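Local coordinates for protein probable histone-lysine N-methyltransferase, H3 lysine-9 specific SUVH9 (Arabidopsis thaliana, PDB 4NJ5) that plays a role in gene silencing and may bind methylated DNA and recruit RNA polymerase V to chromatin, without methyltransferase activity of its own, at residues L30-A35 with Y324-T329; L369-G374 with Y460-T465. One frame throughout, in Å; residues are numbered along the deposited sequence.

Contact 1 sets the last turns of helix 8-35 against a pre-SET loop, whereas contact 2 lies wholly within the SET domain, where the start of strand 373-377 meets residues 460-465. Their centres are 33 Å apart on opposite sides of the chain's centre, and their nearest atoms stay about 16 Å from each other. Along the chain they follow in series, contact 1 closing before contact 2 opens. Contact 1 is near the triangular three-zinc cluster: the side chain of Tyr326 comes within about 9 Å of a zinc ion and about 7 Å of the side chains of Cys308 and Cys350. Contact 2 lies away from these metal sites.

Contact 1: residues L30-A35 with Y324-T329; sequences LMMEEA and YDYNGT
The thioether of Met32 reaches from helix 8-35 to the loop, its SD 3.8 Å from CB of Asp325. The same SD lies 4.1 Å from CD2 of Tyr326, a Met-aromatic contact in which the sulfur sits obliquely to the ring, 5.2 Å from its centroid. One turn further along the helix, the CB of Ala35 approaches that ring atom too, 4.1 Å from Tyr326 CD2, so one corner of the phenol meets both helix residues. Bends at chi2 (-63°) and chi3 (-69°) curl the end of Met32 toward the loop.

Behind this apolar layer, Asp325 folds its carboxylate back into its own loop. Its OD1 accepts from Asn327 N at 2.9 Å and from Thr329 N at 2.8 Å, the two N-H groups arriving from opposite faces of the carboxylate plane. Asp325 N also bonds to Thr329 O, at 3.0 Å. With an alanine here in place of Asp325, the N-H groups of Asn327 and Thr329 would probably be left without their shared acceptor, and the turn would be held less firmly.

Further out, Arg351 touches both Met32 and Tyr326 and bonds to Tyr324 O, while Met28 of the helix packs on Asp325. The arrangement is an Asx turn within a type I beta turn, Asp325 to Gly328, by which the pre-SET region rests on the N-terminal helix.

Contact 2: residues L369-G374 with Y460-T465; sequences LETGWG and YISHST
Van der Waals contact joins Thr371, which is poorly ordered, to Ser462: the methyl CG2 of Thr371 lies 3.7 Å from Ser462 CB. With CG2 anti to its carbonyl carbon, Thr371 presents this methyl to the serine. A second, looser approach brings Trp373 CB within 4.4 Å of Tyr460 CD1, oblique to the phenol ring. The indole itself leads away from Tyr460, so it is the root of the tryptophan side chain that the tyrosine ring meets.

Between these two pairs the backbones themselves come close. Gly374 CA comes to 3.7 Å from Tyr460 O, and the CA atoms of Gly374 and Ile461 are 5.4 Å apart. The carbonyls Trp373 O and Tyr460 O also approach, at 3.2 Å, but both are acceptors and form no bond with each other.

The polar ends of Ser462 and Trp373 bond beyond the two segments. Ser462 OG hydrogen-bonds to Glu499 OE1, and Thr371 also touches Glu499; Trp373 NE1 bonds to Asp273. The Tyr460 ring makes a cation-pi contact with Arg455.

Strand 373-377 is an outermost strand of its four-stranded sheet, bonded through Gly374 to Phe366 of strand 363-367. Ser462 instead bonds through its backbone to Leu502, in the short, weakly bonded strand 462-463, which runs parallel to 501-502. The contact thus brings the edge of the four-stranded sheet against this short parallel pair, with Tyr460 resting on Val365 and Val375 of the larger sheet.

Contact 1: residues L30-A35 with Y324-T329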
# COMPACT_ATOMS: atom_id res chain seq x y z
N LEU A 30 8.33 14.55 6.90
CA LEU A 30 9.68 14.58 7.44
C LEU A 30 10.71 14.39 6.33
O LEU A 30 11.77 15.05 6.31
CB LEU A 30 9.85 13.48 8.49
CG LEU A 30 8.99 13.68 9.73
CD1 LEU A 30 9.13 12.50 10.69
CD2 LEU A 30 9.38 14.98 10.43
N MET A 31 10.37 13.52 5.38
CA MET A 31 11.20 13.32 4.20
C MET A 31 11.26 14.57 3.31
O MET A 31 12.32 14.92 2.79
CB MET A 31 10.74 12.09 3.41
CG MET A 31 10.57 10.84 4.26
SD MET A 31 11.06 9.29 3.47
CE MET A 31 12.68 9.12 4.21
N MET A 32 10.14 15.25 3.13
CA MET A 32 10.16 16.47 2.31
C MET A 32 10.99 17.55 3.01
O MET A 32 11.72 18.30 2.37
CB MET A 32 8.75 16.97 2.02
CG MET A 32 8.03 16.18 0.92
SD MET A 32 8.87 16.33 -0.67
CE MET A 32 8.56 18.05 -1.05
N GLU A 33 10.90 17.60 4.33
CA GLU A 33 11.61 18.61 5.10
C GLU A 33 13.11 18.41 5.02
O GLU A 33 13.86 19.36 4.80
CB GLU A 33 11.13 18.65 6.55
CG GLU A 33 9.74 19.27 6.75
CD GLU A 33 9.63 20.68 6.19
OE1 GLU A 33 9.83 21.65 6.96
OE2 GLU A 33 9.32 20.83 4.99
N GLU A 34 13.54 17.16 5.18
CA GLU A 34 14.97 16.87 5.10
C GLU A 34 15.53 17.01 3.67
O GLU A 34 16.67 17.41 3.49
CB GLU A 34 15.27 15.48 5.68
CG GLU A 34 16.74 15.20 5.93
CD GLU A 34 17.12 15.28 7.40
OE1 GLU A 34 16.70 16.24 8.08
OE2 GLU A 34 17.85 14.38 7.87
N ALA A 35 14.70 16.70 2.67
CA ALA A 35 15.17 16.63 1.28
C ALA A 35 15.19 18.00 0.66
O ALA A 35 15.78 18.22 -0.39
CB ALA A 35 14.29 15.71 0.45
N TYR A 324 4.03 15.58 -6.10
CA TYR A 324 4.69 14.36 -5.64
C TYR A 324 5.95 14.62 -4.84
O TYR A 324 6.60 15.65 -5.01
CB TYR A 324 5.04 13.46 -6.83
CG TYR A 324 3.98 13.41 -7.90
CD1 TYR A 324 2.95 12.49 -7.86
CD2 TYR A 324 4.02 14.30 -8.97
CE1 TYR A 324 1.99 12.44 -8.85
CE2 TYR A 324 3.06 14.26 -9.97
CZ TYR A 324 2.05 13.33 -9.90
OH TYR A 324 1.09 13.30 -10.89
N ASP A 325 6.29 13.68 -3.96
CA ASP A 325 7.57 13.72 -3.25
C ASP A 325 8.68 13.18 -4.16
O ASP A 325 8.44 12.93 -5.34
CB ASP A 325 7.51 12.98 -1.90
CG ASP A 325 7.25 11.47 -2.04
OD1 ASP A 325 7.29 10.92 -3.16
OD2 ASP A 325 7.04 10.83 -0.99
N TYR A 326 9.87 13.00 -3.61
CA TYR A 326 10.99 12.53 -4.43
C TYR A 326 10.98 11.02 -4.67
O TYR A 326 11.89 10.48 -5.31
CB TYR A 326 12.33 12.98 -3.83
CG TYR A 326 12.57 14.46 -3.99
CD1 TYR A 326 13.21 14.96 -5.12
CD2 TYR A 326 12.14 15.36 -3.02
CE1 TYR A 326 13.42 16.32 -5.27
CE2 TYR A 326 12.34 16.72 -3.17
CZ TYR A 326 12.98 17.19 -4.29
OH TYR A 326 13.19 18.55 -4.44
N ASN A 327 9.96 10.34 -4.16
CA ASN A 327 9.83 8.90 -4.37
C ASN A 327 8.71 8.59 -5.35
O ASN A 327 8.37 7.43 -5.60
CB ASN A 327 9.59 8.19 -3.03
CG ASN A 327 9.94 6.72 -3.07
OD1 ASN A 327 10.82 6.30 -3.82
ND2 ASN A 327 9.25 5.92 -2.26
N GLY A 328 8.12 9.65 -5.91
CA GLY A 328 7.06 9.52 -6.89
C GLY A 328 5.68 9.36 -6.26
O GLY A 328 4.72 9.00 -6.94
N THR A 329 5.60 9.64 -4.96
CA THR A 329 4.38 9.40 -4.19
C THR A 329 3.52 10.66 -4.08
O THR A 329 4.03 11.74 -3.79
CB THR A 329 4.72 8.90 -2.77
OG1 THR A 329 5.63 7.79 -2.86
CG2 THR A 329 3.47 8.45 -2.04

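Contact 2: residues L369-G374 with Y460-T465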
# COMPACT_ATOMS: atom_id res chain seq x y z
N LEU A 369 -17.27 -13.77 -9.57
CA LEU A 369 -18.71 -13.98 -9.67
C LEU A 369 -19.49 -12.73 -9.29
O LEU A 369 -20.36 -12.28 -10.03
CB LEU A 369 -19.13 -15.15 -8.78
CG LEU A 369 -18.64 -16.54 -9.19
CD1 LEU A 369 -18.56 -17.44 -7.97
CD2 LEU A 369 -19.56 -17.14 -10.24
N GLU A 370 -19.15 -12.16 -8.14
CA GLU A 370 -19.82 -10.98 -7.61
C GLU A 370 -19.51 -9.72 -8.43
O GLU A 370 -20.35 -8.84 -8.58
CB GLU A 370 -19.47 -10.79 -6.13
CG GLU A 370 -17.97 -10.61 -5.83
CD GLU A 370 -17.14 -11.86 -6.12
OE1 GLU A 370 -17.68 -12.98 -5.96
OE2 GLU A 370 -15.97 -11.72 -6.53
N THR A 371 -18.29 -9.65 -8.95
CA THR A 371 -17.98 -8.70 -10.02
C THR A 371 -17.73 -9.55 -11.25
O THR A 371 -17.31 -10.70 -11.11
CB THR A 371 -16.71 -7.85 -9.73
OG1 THR A 371 -15.54 -8.58 -10.09
CG2 THR A 371 -16.65 -7.48 -8.27
N GLY A 372 -17.97 -9.01 -12.43
CA GLY A 372 -17.73 -9.76 -13.65
C GLY A 372 -16.26 -10.09 -13.83
O GLY A 372 -15.88 -11.25 -13.95
N TRP A 373 -15.44 -9.05 -13.84
CA TRP A 373 -13.99 -9.20 -13.82
C TRP A 373 -13.43 -8.21 -12.81
O TRP A 373 -14.04 -7.17 -12.55
CB TRP A 373 -13.39 -8.95 -15.21
CG TRP A 373 -13.75 -10.00 -16.22
CD1 TRP A 373 -14.86 -10.02 -17.02
CD2 TRP A 373 -13.00 -11.18 -16.55
NE1 TRP A 373 -14.85 -11.15 -17.81
CE2 TRP A 373 -13.72 -11.87 -17.54
CE3 TRP A 373 -11.80 -11.71 -16.09
CZ2 TRP A 373 -13.27 -13.07 -18.09
CZ3 TRP A 373 -11.35 -12.91 -16.63
CH2 TRP A 373 -12.09 -13.57 -17.62
N GLY A 374 -12.29 -8.54 -12.22
CA GLY A 374 -11.67 -7.69 -11.22
C GLY A 374 -10.19 -7.54 -11.50
O GLY A 374 -9.63 -8.24 -12.33
N TYR A 460 -11.14 -2.65 -15.96
CA TYR A 460 -11.72 -3.84 -15.37
C TYR A 460 -11.82 -3.70 -13.84
O TYR A 460 -12.29 -4.61 -13.15
CB TYR A 460 -10.92 -5.09 -15.76
CG TYR A 460 -10.78 -5.28 -17.26
CD1 TYR A 460 -11.74 -5.97 -17.98
CD2 TYR A 460 -9.68 -4.78 -17.95
CE1 TYR A 460 -11.62 -6.14 -19.36
CE2 TYR A 460 -9.55 -4.95 -19.32
CZ TYR A 460 -10.52 -5.63 -20.01
OH TYR A 460 -10.39 -5.81 -21.37
N ILE A 461 -11.38 -2.56 -13.32
CA ILE A 461 -11.46 -2.29 -11.89
C ILE A 461 -12.92 -2.19 -11.44
O ILE A 461 -13.71 -1.43 -12.01
CB ILE A 461 -10.70 -1.01 -11.50
CG1 ILE A 461 -9.20 -1.18 -11.80
CG2 ILE A 461 -10.91 -0.69 -10.02
CD1 ILE A 461 -8.36 0.02 -11.40
N SER A 462 -13.28 -2.96 -10.42
CA SER A 462 -14.66 -3.03 -9.97
C SER A 462 -15.07 -1.81 -9.16
O SER A 462 -14.22 -1.02 -8.74
CB SER A 462 -14.89 -4.31 -9.16
OG SER A 462 -14.07 -4.33 -8.01
N HIS A 463 -16.38 -1.66 -8.95
CA HIS A 463 -16.92 -0.54 -8.20
C HIS A 463 -17.10 -0.84 -6.71
O HIS A 463 -17.45 -1.96 -6.34
CB HIS A 463 -18.26 -0.10 -8.77
CG HIS A 463 -19.04 0.78 -7.85
ND1 HIS A 463 -18.64 2.06 -7.54
CD2 HIS A 463 -20.17 0.55 -7.14
CE1 HIS A 463 -19.50 2.59 -6.69
NE2 HIS A 463 -20.44 1.70 -6.43
N SER A 464 -16.87 0.17 -5.87
CA SER A 464 -17.05 0.02 -4.43
C SER A 464 -17.24 1.37 -3.73
O SER A 464 -16.59 2.35 -4.07
CB SER A 464 -15.86 -0.70 -3.81
OG SER A 464 -16.01 -0.81 -2.40
N THR A 465 -18.12 1.39 -2.74
CA THR A 465 -18.30 2.59 -1.92
C THR A 465 -17.13 2.75 -0.94
O THR A 465 -16.92 3.83 -0.39
CB THR A 465 -19.65 2.58 -1.17
OG1 THR A 465 -19.76 1.38 -0.38
CG2 THR A 465 -20.80 2.63 -2.15